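Long-range contacts in putative cell adhesion protein (Bacteroides fragilis, PDB 4H40), which probably serves as a fimbrillin-like building block of a distinct type of pilus made by human gut bacteria and may thereby take part in cell adhesion: residues G22-I27 with P176-T181; F117-P122 with L141-R146; A182-T187 with L289-G294; I134-Y139 with G256-D261. All blocks are in the same frame, centred on the assembly; numbering follows the deposited sequence.

Contact 1 (G22-I27 with P176-T181)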
loop_
_atom_site.group_PDB
_atom_site.type_symbol
_atom_site.label_atom_id
_atom_site.label_comp_id
_atom_site.label_asym_id
_atom_site.label_seq_id
_atom_site.Cartn_x
_atom_site.Cartn_y
_atom_site.Cartn_z
ATOM N N GLY B 22 -21.985 3.681 -27.033
ATOM C CA GLY B 22 -21.562 3.014 -25.812
ATOM C C GLY B 22 -20.571 3.803 -24.989
ATOM O O GLY B 22 -20.439 5.019 -25.157
ATOM N N TYR B 23 -19.902 3.122 -24.057
ATOM C CA TYR B 23 -18.894 3.784 -23.253
ATOM C C TYR B 23 -17.751 2.832 -22.901
ATOM O O TYR B 23 -17.911 1.610 -22.920
ATOM C CB TYR B 23 -19.493 4.434 -21.985
ATOM C CG TYR B 23 -19.819 3.488 -20.850
ATOM C CD1 TYR B 23 -21.023 2.795 -20.819
ATOM C CD2 TYR B 23 -18.978 3.376 -19.754
ATOM C CE1 TYR B 23 -21.374 1.997 -19.730
ATOM C CE2 TYR B 23 -19.305 2.564 -18.668
ATOM C CZ TYR B 23 -20.500 1.861 -18.665
ATOM O OH TYR B 23 -20.819 1.055 -17.590
ATOM N N TYR B 24 -16.579 3.420 -22.627
ATOM C CA TYR B 24 -15.423 2.695 -22.150
ATOM C C TYR B 24 -15.482 2.771 -20.641
ATOM O O TYR B 24 -15.444 3.883 -20.083
ATOM C CB TYR B 24 -14.120 3.285 -22.696
ATOM C CG TYR B 24 -13.875 3.015 -24.157
ATOM C CD1 TYR B 24 -13.365 1.792 -24.582
ATOM C CD2 TYR B 24 -14.095 4.005 -25.114
ATOM C CE1 TYR B 24 -13.096 1.549 -25.924
ATOM C CE2 TYR B 24 -13.834 3.772 -26.463
ATOM C CZ TYR B 24 -13.343 2.537 -26.865
ATOM O OH TYR B 24 -13.077 2.290 -28.191
ATOM N N PRO B 25 -15.700 1.633 -19.951
ATOM C CA PRO B 25 -15.799 1.685 -18.483
ATOM C C PRO B 25 -14.449 1.938 -17.819
ATOM O O PRO B 25 -13.387 1.709 -18.404
ATOM C CB PRO B 25 -16.331 0.295 -18.135
ATOM C CG PRO B 25 -15.802 -0.567 -19.216
ATOM C CD PRO B 25 -15.832 0.249 -20.450
ATOM N N SER B 26 -14.500 2.378 -16.584
ATOM C CA SER B 26 -13.330 2.628 -15.758
ATOM C C SER B 26 -12.529 1.317 -15.530
ATOM O O SER B 26 -13.150 0.271 -15.308
ATOM C CB SER B 26 -13.799 3.209 -14.432
ATOM O OG SER B 26 -12.684 3.462 -13.604
ATOM N N ILE B 27 -11.174 1.368 -15.615
ATOM C CA ILE B 27 -10.285 0.211 -15.403
ATOM C C ILE B 27 -9.187 0.550 -14.389
ATOM O O ILE B 27 -8.995 1.709 -14.040
ATOM C CB ILE B 27 -9.653 -0.328 -16.721
ATOM C CG1 ILE B 27 -8.822 0.736 -17.465
ATOM C CG2 ILE B 27 -10.667 -1.037 -17.628
ATOM C CD1 ILE B 27 -7.411 0.225 -17.873
ATOM N N PRO B 176 -18.106 6.300 -28.937
ATOM C CA PRO B 176 -18.199 5.920 -27.522
ATOM C C PRO B 176 -17.677 7.059 -26.622
ATOM O O PRO B 176 -16.923 7.924 -27.079
ATOM C CB PRO B 176 -17.342 4.656 -27.423
ATOM C CG PRO B 176 -16.420 4.708 -28.585
ATOM C CD PRO B 176 -17.086 5.505 -29.660
ATOM N N ILE B 177 -18.145 7.100 -25.360
ATOM C CA ILE B 177 -17.732 8.116 -24.392
ATOM C C ILE B 177 -16.910 7.426 -23.277
ATOM O O ILE B 177 -16.867 6.208 -23.190
ATOM C CB ILE B 177 -18.929 8.980 -23.893
ATOM C CG1 ILE B 177 -20.067 8.131 -23.256
ATOM C CG2 ILE B 177 -19.446 9.891 -25.026
ATOM C CD1 ILE B 177 -21.371 8.929 -22.850
ATOM N N ILE B 178 -16.195 8.191 -22.490
ATOM C CA ILE B 178 -15.278 7.672 -21.478
ATOM C C ILE B 178 -15.322 8.604 -20.284
ATOM O O ILE B 178 -15.738 9.766 -20.415
ATOM C CB ILE B 178 -13.858 7.530 -22.127
ATOM C CG1 ILE B 178 -12.842 6.779 -21.241
ATOM C CG2 ILE B 178 -13.325 8.855 -22.713
ATOM C CD1 ILE B 178 -11.727 6.141 -21.981
ATOM N N ASN B 179 -14.932 8.086 -19.116
ATOM C CA ASN B 179 -14.941 8.773 -17.820
ATOM C C ASN B 179 -13.970 9.930 -17.730
ATOM O O ASN B 179 -12.795 9.806 -18.092
ATOM C CB ASN B 179 -14.624 7.792 -16.704
ATOM C CG ASN B 179 -15.803 6.972 -16.320
ATOM O OD1 ASN B 179 -16.748 7.469 -15.691
ATOM N ND2 ASN B 179 -15.795 5.730 -16.763
ATOM N N GLN B 180 -14.465 11.026 -17.157
ATOM C CA GLN B 180 -13.702 12.250 -16.952
ATOM C C GLN B 180 -13.137 12.323 -15.562
ATOM O O GLN B 180 -12.221 13.109 -15.323
ATOM C CB GLN B 180 -14.576 13.486 -17.249
ATOM C CG GLN B 180 -15.063 13.551 -18.705
ATOM C CD GLN B 180 -13.951 13.338 -19.704
ATOM O OE1 GLN B 180 -13.061 14.173 -19.871
ATOM N NE2 GLN B 180 -13.929 12.175 -20.323
ATOM N N THR B 181 -13.636 11.468 -14.668
ATOM C CA THR B 181 -13.198 11.437 -13.280
ATOM C C THR B 181 -12.534 10.109 -12.920
ATOM O O THR B 181 -12.641 9.119 -13.649
ATOM C CB THR B 181 -14.379 11.696 -12.297
ATOM O OG1 THR B 181 -15.171 10.542 -12.204
ATOM C CG2 THR B 181 -15.245 12.819 -12.692
HETATM O O HOH W 1 -13.958 5.196 -18.520
HETATM O O HOH W 2 -13.163 6.497 -14.004
#
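Ile-177 reaches both ways along the facing backbone: its N donates to Gly-22 O (3.1 Å), and its O accepts from Tyr-24 N (2.9 Å). One residue bonded to the neighbours before and after its partner, here Tyr-23, is the pattern of a parallel bridge. Tyr-24 adds the side-chain half of the contact. With chi1 at -73°, its CG lies beside its own backbone N, and the side chain runs back along the partner chain. Its CB touches Ile-178 CD1 at 3.8 Å; farther out, CD2 passes Ile-177 O and Pro-176 CB; CE2 then meets Pro-176 CG at 3.5 Å, and the same proline carbon is still within 4.1 Å of the Tyr-24 OH. The proline thus runs alongside the ring in the same direction. Tyr-23 turns to the other face of the pair, where its CB meets Ile-177 CG1 at 4.0 Å and its hydroxyl bonds to Glu-52.

Beyond Tyr-24 the chains separate, and water fills in for direct bonding. One molecule donates to Tyr-24 O and accepts from both N and ND2 of Asn-179, so the amide is tied to a backbone it does not bond directly. A second links Ser-26 OG to Thr-181 O, while Ser-26 OG also bonds to Ser-296. The arrangement is a short parallel pairing of an N-terminal strand with the start of the long strand 177-190, whose other edge here bonds to Ala-142; such all-beta strand assembly fits the fimbrillin-like family of the transthyretin clan.

Contact 2 (F117-P122 with L141-R146)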
loop_
_atom_site.group_PDB
_atom_site.type_symbol
_atom_site.label_atom_id
_atom_site.label_comp_id
_atom_site.label_asym_id
_atom_site.label_seq_id
_atom_site.Cartn_x
_atom_site.Cartn_y
_atom_site.Cartn_z
ATOM N N PHE B 117 -19.855 17.929 -32.735
ATOM C CA PHE B 117 -20.721 17.585 -31.619
ATOM C C PHE B 117 -19.948 16.854 -30.532
ATOM O O PHE B 117 -19.027 16.078 -30.801
ATOM C CB PHE B 117 -21.998 16.810 -32.055
ATOM C CG PHE B 117 -21.788 15.454 -32.688
ATOM C CD1 PHE B 117 -21.562 15.334 -34.052
ATOM C CD2 PHE B 117 -21.834 14.292 -31.921
ATOM C CE1 PHE B 117 -21.333 14.076 -34.635
ATOM C CE2 PHE B 117 -21.615 13.030 -32.505
ATOM C CZ PHE B 117 -21.372 12.932 -33.861
ATOM N N ARG B 118 -20.316 17.162 -29.287
ATOM C CA ARG B 118 -19.761 16.566 -28.076
ATOM C C ARG B 118 -20.895 15.955 -27.272
ATOM O O ARG B 118 -22.061 16.336 -27.447
ATOM C CB ARG B 118 -18.977 17.590 -27.237
ATOM C CG ARG B 118 -17.844 18.252 -27.985
ATOM C CD ARG B 118 -16.786 18.762 -27.047
ATOM N NE ARG B 118 -15.475 18.541 -27.643
ATOM C CZ ARG B 118 -14.454 17.951 -27.039
ATOM N NH1 ARG B 118 -14.550 17.568 -25.776
ATOM N NH2 ARG B 118 -13.319 17.765 -27.682
ATOM N N ILE B 119 -20.558 14.974 -26.424
ATOM C CA ILE B 119 -21.519 14.261 -25.580
ATOM C C ILE B 119 -21.082 14.353 -24.147
ATOM O O ILE B 119 -19.884 14.331 -23.857
ATOM C CB ILE B 119 -21.709 12.750 -25.981
ATOM C CG1 ILE B 119 -21.575 12.447 -27.495
ATOM C CG2 ILE B 119 -22.955 12.114 -25.332
ATOM C CD1 ILE B 119 -22.625 12.996 -28.359
ATOM N N LEU B 120 -22.073 14.402 -23.256
ATOM C CA LEU B 120 -21.952 14.393 -21.799
ATOM C C LEU B 120 -22.982 13.435 -21.247
ATOM O O LEU B 120 -24.103 13.376 -21.770
ATOM C CB LEU B 120 -22.177 15.791 -21.202
ATOM C CG LEU B 120 -21.222 16.881 -21.602
ATOM C CD1 LEU B 120 -21.899 18.195 -21.543
ATOM C CD2 LEU B 120 -19.987 16.902 -20.725
ATOM N N SER B 121 -22.627 12.705 -20.191
ATOM C CA SER B 121 -23.560 11.809 -19.511
ATOM C C SER B 121 -23.181 11.751 -18.037
ATOM O O SER B 121 -22.036 11.390 -17.733
ATOM C CB SER B 121 -23.595 10.422 -20.142
ATOM O OG SER B 121 -24.571 9.624 -19.495
ATOM N N PRO B 122 -24.056 12.198 -17.102
ATOM C CA PRO B 122 -25.449 12.683 -17.278
ATOM C C PRO B 122 -25.577 13.947 -18.135
ATOM O O PRO B 122 -24.596 14.673 -18.323
ATOM C CB PRO B 122 -25.902 12.972 -15.836
ATOM C CG PRO B 122 -25.036 12.102 -14.985
ATOM C CD PRO B 122 -23.701 12.150 -15.669
ATOM N N LEU B 141 -19.321 10.857 -17.946
ATOM C CA LEU B 141 -18.894 10.272 -19.197
ATOM C C LEU B 141 -19.007 11.352 -20.226
ATOM O O LEU B 141 -19.967 12.120 -20.193
ATOM C CB LEU B 141 -19.754 9.066 -19.577
ATOM C CG LEU B 141 -19.675 7.810 -18.723
ATOM C CD1 LEU B 141 -20.647 6.797 -19.235
ATOM C CD2 LEU B 141 -18.300 7.186 -18.780
ATOM N N ALA B 142 -18.025 11.467 -21.098
ATOM C CA ALA B 142 -18.032 12.520 -22.104
ATOM C C ALA B 142 -17.083 12.201 -23.251
ATOM O O ALA B 142 -16.371 11.189 -23.239
ATOM C CB ALA B 142 -17.614 13.844 -21.457
ATOM N N THR B 143 -17.082 13.091 -24.235
ATOM C CA THR B 143 -16.191 13.132 -25.385
ATOM C C THR B 143 -14.782 13.405 -24.839
ATOM O O THR B 143 -14.614 14.272 -23.976
ATOM C CB THR B 143 -16.682 14.253 -26.330
ATOM O OG1 THR B 143 -18.014 13.966 -26.769
ATOM C CG2 THR B 143 -15.779 14.454 -27.518
ATOM N N ASP B 144 -13.785 12.657 -25.298
ATOM C CA ASP B 144 -12.415 12.850 -24.839
ATOM C C ASP B 144 -11.493 12.959 -26.020
ATOM O O ASP B 144 -11.383 12.011 -26.803
ATOM C CB ASP B 144 -11.980 11.711 -23.921
ATOM C CG ASP B 144 -11.042 12.135 -22.821
ATOM O OD1 ASP B 144 -9.957 12.653 -23.138
ATOM O OD2 ASP B 144 -11.382 11.924 -21.643
ATOM N N ASP B 145 -10.816 14.109 -26.153
ATOM C CA ASP B 145 -9.911 14.341 -27.272
ATOM C C ASP B 145 -8.542 13.681 -27.048
ATOM O O ASP B 145 -7.713 13.666 -27.964
ATOM C CB ASP B 145 -9.771 15.842 -27.529
ATOM C CG ASP B 145 -10.916 16.478 -28.317
ATOM O OD1 ASP B 145 -11.797 15.731 -28.810
ATOM O OD2 ASP B 145 -10.917 17.733 -28.458
ATOM N N ARG B 146 -8.330 13.079 -25.866
ATOM C CA ARG B 146 -7.073 12.405 -25.545
ATOM C C ARG B 146 -6.930 11.104 -26.335
ATOM O O ARG B 146 -5.804 10.676 -26.571
ATOM C CB ARG B 146 -6.945 12.137 -24.032
ATOM C CG ARG B 146 -6.597 13.386 -23.230
ATOM C CD ARG B 146 -6.708 13.176 -21.722
ATOM N NE ARG B 146 -8.101 13.166 -21.258
ATOM C CZ ARG B 146 -8.490 13.326 -19.996
ATOM N NH1 ARG B 146 -7.594 13.538 -19.039
ATOM N NH2 ARG B 146 -9.775 13.285 -19.684
HETATM O O HOH W 3 -18.308 13.188 -29.686
#
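A hydroxyl stands in for a main-chain carbonyl where Thr-143 meets Ile-119. Thr-143 N donates to Ile-119 O (3.1 Å) as in a regular antiparallel pair, but the return bond, from Ile-119 N, ends on Thr-143 OG1 (2.8 Å) instead of the carbonyl oxygen. A chi1 of -61° places OG1 of Thr-143 anti to the carbonyl carbon, in line for this exchange, and sends CG2 the other way, over the guanidinium of Arg-118. That methyl stands 3.7 Å above the centre of the plane. A water joins the same hydroxyl to Phe-117 O.

At the next bonded pair, Ser-121 with Leu-141, the pairing is conventional: Ser-121 N bonds to Leu-141 O (2.7 Å) and Leu-141 N to Ser-121 O (2.8 Å). Between these bonded positions Leu-120 CD2 touches Ala-142 CB at 3.9 Å.

The guanidinium also forms a salt bridge at its edge, NH2 to Asp-145 OD2, though the modelled position of that nitrogen is doubtful. Asp-145 OD1 accepts from Met-152 N. Trp-221 makes a cation-pi contact with Arg-118.

Chemically, then, the ring of Trp-221 and, if the modelled bridge holds, the carboxylate of Asp-145 would be expected to stabilise the charge of the buried arginine, while the threonine methyl covers one face of it. The threonine hydroxyl, for its part, takes the place of the carbonyl at the pair just beyond strand 141-142.

Contact 3 (A182-T187 with L289-G294)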
loop_
_atom_site.group_PDB
_atom_site.type_symbol
_atom_site.label_atom_id
_atom_site.label_comp_id
_atom_site.label_asym_id
_atom_site.label_seq_id
_atom_site.Cartn_x
_atom_site.Cartn_y
_atom_site.Cartn_z
ATOM N N ALA B 182 -11.893 10.086 -11.751
ATOM C CA ALA B 182 -11.345 8.875 -11.199
ATOM C C ALA B 182 -12.463 8.198 -10.423
ATOM O O ALA B 182 -13.505 8.816 -10.161
ATOM C CB ALA B 182 -10.171 9.213 -10.286
ATOM N N ARG B 183 -12.262 6.945 -10.051
ATOM C CA ARG B 183 -13.211 6.177 -9.272
ATOM C C ARG B 183 -12.485 5.481 -8.147
ATOM O O ARG B 183 -11.405 4.936 -8.354
ATOM C CB ARG B 183 -13.921 5.161 -10.167
ATOM C CG ARG B 183 -14.924 4.302 -9.416
ATOM C CD ARG B 183 -15.633 3.346 -10.328
ATOM N NE ARG B 183 -16.019 2.145 -9.611
ATOM C CZ ARG B 183 -17.264 1.698 -9.526
ATOM N NH1 ARG B 183 -18.255 2.352 -10.128
ATOM N NH2 ARG B 183 -17.531 0.586 -8.851
HETATM N N MSE B 184 -13.069 5.499 -6.955
HETATM C CA MSE B 184 -12.543 4.787 -5.796
HETATM C C MSE B 184 -13.591 3.775 -5.378
HETATM O O MSE B 184 -14.788 4.078 -5.411
HETATM C CB MSE B 184 -12.155 5.718 -4.649
HETATM C CG MSE B 184 -10.960 6.581 -4.990
HETATM SE SE MSE B 184 -10.224 7.622 -3.516
HETATM C CE MSE B 184 -8.960 6.325 -2.869
ATOM N N GLN B 185 -13.159 2.543 -5.088
ATOM C CA GLN B 185 -14.053 1.509 -4.642
ATOM C C GLN B 185 -13.472 0.807 -3.433
ATOM O O GLN B 185 -12.291 0.511 -3.410
ATOM C CB GLN B 185 -14.325 0.529 -5.761
ATOM C CG GLN B 185 -15.390 -0.445 -5.383
ATOM C CD GLN B 185 -15.560 -1.463 -6.434
ATOM O OE1 GLN B 185 -16.376 -1.305 -7.331
ATOM N NE2 GLN B 185 -14.812 -2.535 -6.327
ATOM N N PHE B 186 -14.313 0.547 -2.430
ATOM C CA PHE B 186 -13.985 -0.145 -1.197
ATOM C C PHE B 186 -14.946 -1.331 -1.037
ATOM O O PHE B 186 -16.169 -1.163 -1.067
ATOM C CB PHE B 186 -14.052 0.815 0.012
ATOM C CG PHE B 186 -13.278 2.107 -0.216
ATOM C CD1 PHE B 186 -11.915 2.181 0.055
ATOM C CD2 PHE B 186 -13.898 3.222 -0.743
ATOM C CE1 PHE B 186 -11.195 3.335 -0.221
ATOM C CE2 PHE B 186 -13.169 4.381 -1.023
ATOM C CZ PHE B 186 -11.825 4.424 -0.778
ATOM N N THR B 187 -14.367 -2.546 -0.981
ATOM C CA THR B 187 -15.058 -3.778 -0.673
ATOM C C THR B 187 -14.668 -4.077 0.764
ATOM O O THR B 187 -13.462 -4.176 1.051
ATOM C CB THR B 187 -14.715 -4.898 -1.665
ATOM O OG1 THR B 187 -15.055 -4.492 -2.993
ATOM C CG2 THR B 187 -15.427 -6.190 -1.335
ATOM N N LEU B 289 -0.410 9.175 -4.013
ATOM C CA LEU B 289 -1.490 8.811 -4.926
ATOM C C LEU B 289 -1.637 9.785 -6.126
ATOM O O LEU B 289 -1.612 10.999 -5.919
ATOM C CB LEU B 289 -2.815 8.736 -4.141
ATOM C CG LEU B 289 -3.236 7.358 -3.583
ATOM C CD1 LEU B 289 -4.486 7.474 -2.732
ATOM C CD2 LEU B 289 -3.520 6.357 -4.708
ATOM N N TYR B 290 -1.783 9.224 -7.375
ATOM C CA TYR B 290 -1.992 9.918 -8.658
ATOM C C TYR B 290 -3.269 9.370 -9.297
ATOM O O TYR B 290 -3.260 8.356 -10.023
ATOM C CB TYR B 290 -0.781 9.790 -9.607
ATOM C CG TYR B 290 -0.629 10.960 -10.563
ATOM C CD1 TYR B 290 -0.263 12.222 -10.101
ATOM C CD2 TYR B 290 -0.843 10.803 -11.932
ATOM C CE1 TYR B 290 -0.137 13.305 -10.970
ATOM C CE2 TYR B 290 -0.699 11.876 -12.817
ATOM C CZ TYR B 290 -0.352 13.130 -12.332
ATOM O OH TYR B 290 -0.217 14.209 -13.190
ATOM N N LEU B 291 -4.396 9.995 -8.919
ATOM C CA LEU B 291 -5.741 9.606 -9.356
ATOM C C LEU B 291 -6.022 10.305 -10.673
ATOM O O LEU B 291 -5.962 11.540 -10.741
ATOM C CB LEU B 291 -6.764 9.975 -8.257
ATOM C CG LEU B 291 -6.436 9.537 -6.788
ATOM C CD1 LEU B 291 -7.491 10.046 -5.786
ATOM C CD2 LEU B 291 -6.328 8.042 -6.661
ATOM N N THR B 292 -6.192 9.525 -11.747
ATOM C CA THR B 292 -6.441 10.099 -13.075
ATOM C C THR B 292 -7.810 9.638 -13.635
ATOM O O THR B 292 -8.387 8.653 -13.163
ATOM C CB THR B 292 -5.287 9.779 -14.041
ATOM O OG1 THR B 292 -5.081 8.370 -14.121
ATOM C CG2 THR B 292 -3.998 10.395 -13.614
ATOM N N ALA B 293 -8.310 10.380 -14.651
ATOM C CA ALA B 293 -9.571 10.172 -15.349
ATOM C C ALA B 293 -9.623 8.817 -15.991
ATOM O O ALA B 293 -8.681 8.444 -16.672
ATOM C CB ALA B 293 -9.744 11.238 -16.413
ATOM N N GLY B 294 -10.734 8.110 -15.801
ATOM C CA GLY B 294 -10.976 6.808 -16.411
ATOM C C GLY B 294 -10.397 5.623 -15.670
ATOM O O GLY B 294 -10.503 4.505 -16.163
#
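Ala-182 carries the close part of this contact: its CB rests 3.4 Å from Thr-292 O and 4.0 Å from Leu-291 CB. The CA atoms of Ala-182 and Ala-293 are 4.7 Å apart, yet the two segments share no direct hydrogen bond. From here they diverge, and the packing loosens. Selenomethionine Met-184 extends its long side chain toward the leucine, SE reaching 4.3 Å from Leu-291 CD1.

The solvent side behaves differently. Arg-183 and Gln-185, partly exposed, extend from the other face of the strand and hold each other instead of the partner segment: Arg-183 NH2 donates to Gln-185 OE1 at 2.7 Å, with the oxygen lying in the guanidinium plane.

In the wider fold, segment 182-187 runs between two neighbours, strand 251-257 on one edge, bonded at Ala-182 and Met-184, and strand 296-305 on the other, bonded at Arg-183 and Gln-185. Strand 289-291 belongs instead to a small mixed sheet with 260-262, and Leu-291 meets Val-257, Ile-267 and Tyr-297, joining that sheet to its larger neighbours in a chain that has no helices.

Contact 4 (I134-Y139 with G256-D261)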
loop_
_atom_site.group_PDB
_atom_site.type_symbol
_atom_site.label_atom_id
_atom_site.label_comp_id
_atom_site.label_asym_id
_atom_site.label_seq_id
_atom_site.Cartn_x
_atom_site.Cartn_y
_atom_site.Cartn_z
ATOM N N ILE B 134 -18.540 20.171 -12.234
ATOM C CA ILE B 134 -18.339 18.806 -11.733
ATOM C C ILE B 134 -17.450 18.837 -10.503
ATOM O O ILE B 134 -16.363 19.420 -10.542
ATOM C CB ILE B 134 -17.830 17.807 -12.826
ATOM C CG1 ILE B 134 -17.411 16.466 -12.217
ATOM C CG2 ILE B 134 -16.721 18.380 -13.700
ATOM C CD1 ILE B 134 -17.921 15.309 -12.903
ATOM N N GLY B 135 -17.938 18.210 -9.429
ATOM C CA GLY B 135 -17.239 18.075 -8.154
ATOM C C GLY B 135 -16.857 16.636 -7.854
ATOM O O GLY B 135 -16.726 15.810 -8.763
ATOM N N ASN B 136 -16.656 16.335 -6.577
ATOM C CA ASN B 136 -16.342 15.000 -6.112
ATOM C C ASN B 136 -17.638 14.308 -5.794
ATOM O O ASN B 136 -18.647 14.993 -5.546
ATOM C CB ASN B 136 -15.400 15.032 -4.913
ATOM C CG ASN B 136 -14.032 15.559 -5.256
ATOM O OD1 ASN B 136 -13.324 14.993 -6.107
ATOM N ND2 ASN B 136 -13.632 16.655 -4.589
ATOM N N GLY B 137 -17.628 12.970 -5.863
ATOM C CA GLY B 137 -18.822 12.187 -5.594
ATOM C C GLY B 137 -19.773 12.125 -6.768
ATOM O O GLY B 137 -20.994 12.045 -6.577
ATOM N N GLU B 138 -19.217 12.152 -7.987
ATOM C CA GLU B 138 -19.993 12.030 -9.211
ATOM C C GLU B 138 -19.170 11.522 -10.384
ATOM O O GLU B 138 -17.962 11.735 -10.445
ATOM C CB GLU B 138 -20.681 13.343 -9.577
ATOM C CG GLU B 138 -19.752 14.476 -9.940
ATOM C CD GLU B 138 -20.524 15.745 -10.213
ATOM O OE1 GLU B 138 -21.287 15.748 -11.204
ATOM O OE2 GLU B 138 -20.441 16.692 -9.393
ATOM N N TYR B 139 -19.848 10.828 -11.307
ATOM C CA TYR B 139 -19.243 10.326 -12.537
ATOM C C TYR B 139 -19.720 11.154 -13.685
ATOM O O TYR B 139 -20.852 11.623 -13.654
ATOM C CB TYR B 139 -19.574 8.844 -12.786
ATOM C CG TYR B 139 -19.140 7.927 -11.680
ATOM C CD1 TYR B 139 -17.790 7.706 -11.419
ATOM C CD2 TYR B 139 -20.074 7.275 -10.881
ATOM C CE1 TYR B 139 -17.385 6.861 -10.388
ATOM C CE2 TYR B 139 -19.675 6.393 -9.871
ATOM C CZ TYR B 139 -18.331 6.211 -9.615
ATOM O OH TYR B 139 -17.947 5.395 -8.592
ATOM N N GLY B 256 -16.992 8.730 -7.320
ATOM C CA GLY B 256 -16.159 9.429 -8.274
ATOM C C GLY B 256 -15.322 10.415 -7.501
ATOM O O GLY B 256 -15.777 10.951 -6.483
ATOM N N VAL B 257 -14.094 10.634 -7.951
ATOM C CA VAL B 257 -13.202 11.632 -7.380
ATOM C C VAL B 257 -12.540 12.335 -8.558
ATOM O O VAL B 257 -12.266 11.711 -9.582
ATOM C CB VAL B 257 -12.185 11.130 -6.297
ATOM C CG1 VAL B 257 -12.909 10.618 -5.059
ATOM C CG2 VAL B 257 -11.253 10.065 -6.832
ATOM N N LEU B 258 -12.344 13.629 -8.441
ATOM C CA LEU B 258 -11.725 14.388 -9.512
ATOM C C LEU B 258 -10.252 14.027 -9.630
ATOM O O LEU B 258 -9.646 13.786 -8.581
ATOM C CB LEU B 258 -11.853 15.897 -9.238
ATOM C CG LEU B 258 -13.237 16.510 -9.204
ATOM C CD1 LEU B 258 -13.131 17.959 -8.748
ATOM C CD2 LEU B 258 -13.900 16.448 -10.564
ATOM N N PRO B 259 -9.634 14.044 -10.856
ATOM C CA PRO B 259 -8.192 13.773 -10.945
ATOM C C PRO B 259 -7.425 14.682 -9.989
ATOM O O PRO B 259 -7.662 15.900 -9.960
ATOM C CB PRO B 259 -7.873 14.055 -12.412
ATOM C CG PRO B 259 -9.158 13.767 -13.119
ATOM C CD PRO B 259 -10.205 14.306 -12.196
ATOM N N THR B 260 -6.617 14.060 -9.109
ATOM C CA THR B 260 -5.851 14.774 -8.098
ATOM C C THR B 260 -4.498 14.141 -7.856
ATOM O O THR B 260 -4.363 12.923 -7.818
ATOM C CB THR B 260 -6.641 14.944 -6.778
ATOM O OG1 THR B 260 -5.945 15.877 -5.944
ATOM C CG2 THR B 260 -6.870 13.655 -6.029
ATOM N N ASP B 261 -3.499 15.021 -7.687
ATOM C CA ASP B 261 -2.105 14.717 -7.365
ATOM C C ASP B 261 -1.896 14.857 -5.851
ATOM O O ASP B 261 -1.866 15.975 -5.321
ATOM C CB ASP B 261 -1.142 15.658 -8.144
ATOM C CG ASP B 261 0.331 15.515 -7.787
ATOM O OD1 ASP B 261 0.734 14.415 -7.320
ATOM O OD2 ASP B 261 1.088 16.498 -7.981
HETATM O O HOH W 4 -9.985 14.625 -6.070
#
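With chi1 at -66° and chi2 at -60°, the side chain of Asn-136 turns its amide so that OD1 faces the backbone of Leu-258. The resulting bond from Leu-258 N is 2.9 Å long and almost straight, 174° at the hydrogen, with the donor nearly along the C=O axis. The side chain of Leu-258 runs at about a right angle to that of Asn-136, bringing its branch against the loop: CG lies 3.4 Å from the same OD1, and CD2 meets Gly-135 O and, at 3.9 Å, Ile-134 CG1. Isoleucine and leucine run antiparallel alongside one another.

One residue along, Gly-137 N donates to Gly-256 O at 2.8 Å. Gly-256 fits closely against the loop, its CA 3.6 Å from Glu-138 O. Although the CB of Tyr-139 leads away, its ring comes back to this glycine obliquely, CE1 nearest the CA of Gly-256 at 3.5 Å, and its hydroxyl bonds to His-254.

The loop is braced internally as well. Glu-138 OE2 accepts from Gly-135 N at 2.9 Å, while OE1 forms a salt bridge with Lys-124. Asn-136 ND2, for its part, bonds to Gln-210 O.

Asn-136 thus works as a two-ended clamp, its oxygen satisfying the buried NH of Leu-258 just past the end of strand 251-257 and its nitrogen holding a second loop. An irregular segment is thereby fixed to a strand end by two direct hydrogen bonds together with the packing of Leu-258 and the close fit of Gly-256.

Overall arrangement
From the N terminus, segment 22-27 waits for 176-181, and contact 1 closes a loop of 148 residues. Contact 2 closes wholly within that loop, a short return from 117-122 to 141-146. Contact 4 opens between the two segments of contact 2 and ends only at 256-261, so it crosses contacts 1 and 2 and, because 256-261 falls between 182-187 and 289-294, contact 3 as well. Contact 3 starts directly after contact 1 closes and follows both contacts 1 and 2 in series. Strand 177-190 is the common axis: it serves contacts 1 and 3 and borders strands 141-142 and 251-257, thereby joining the earlier and later strands of the chain.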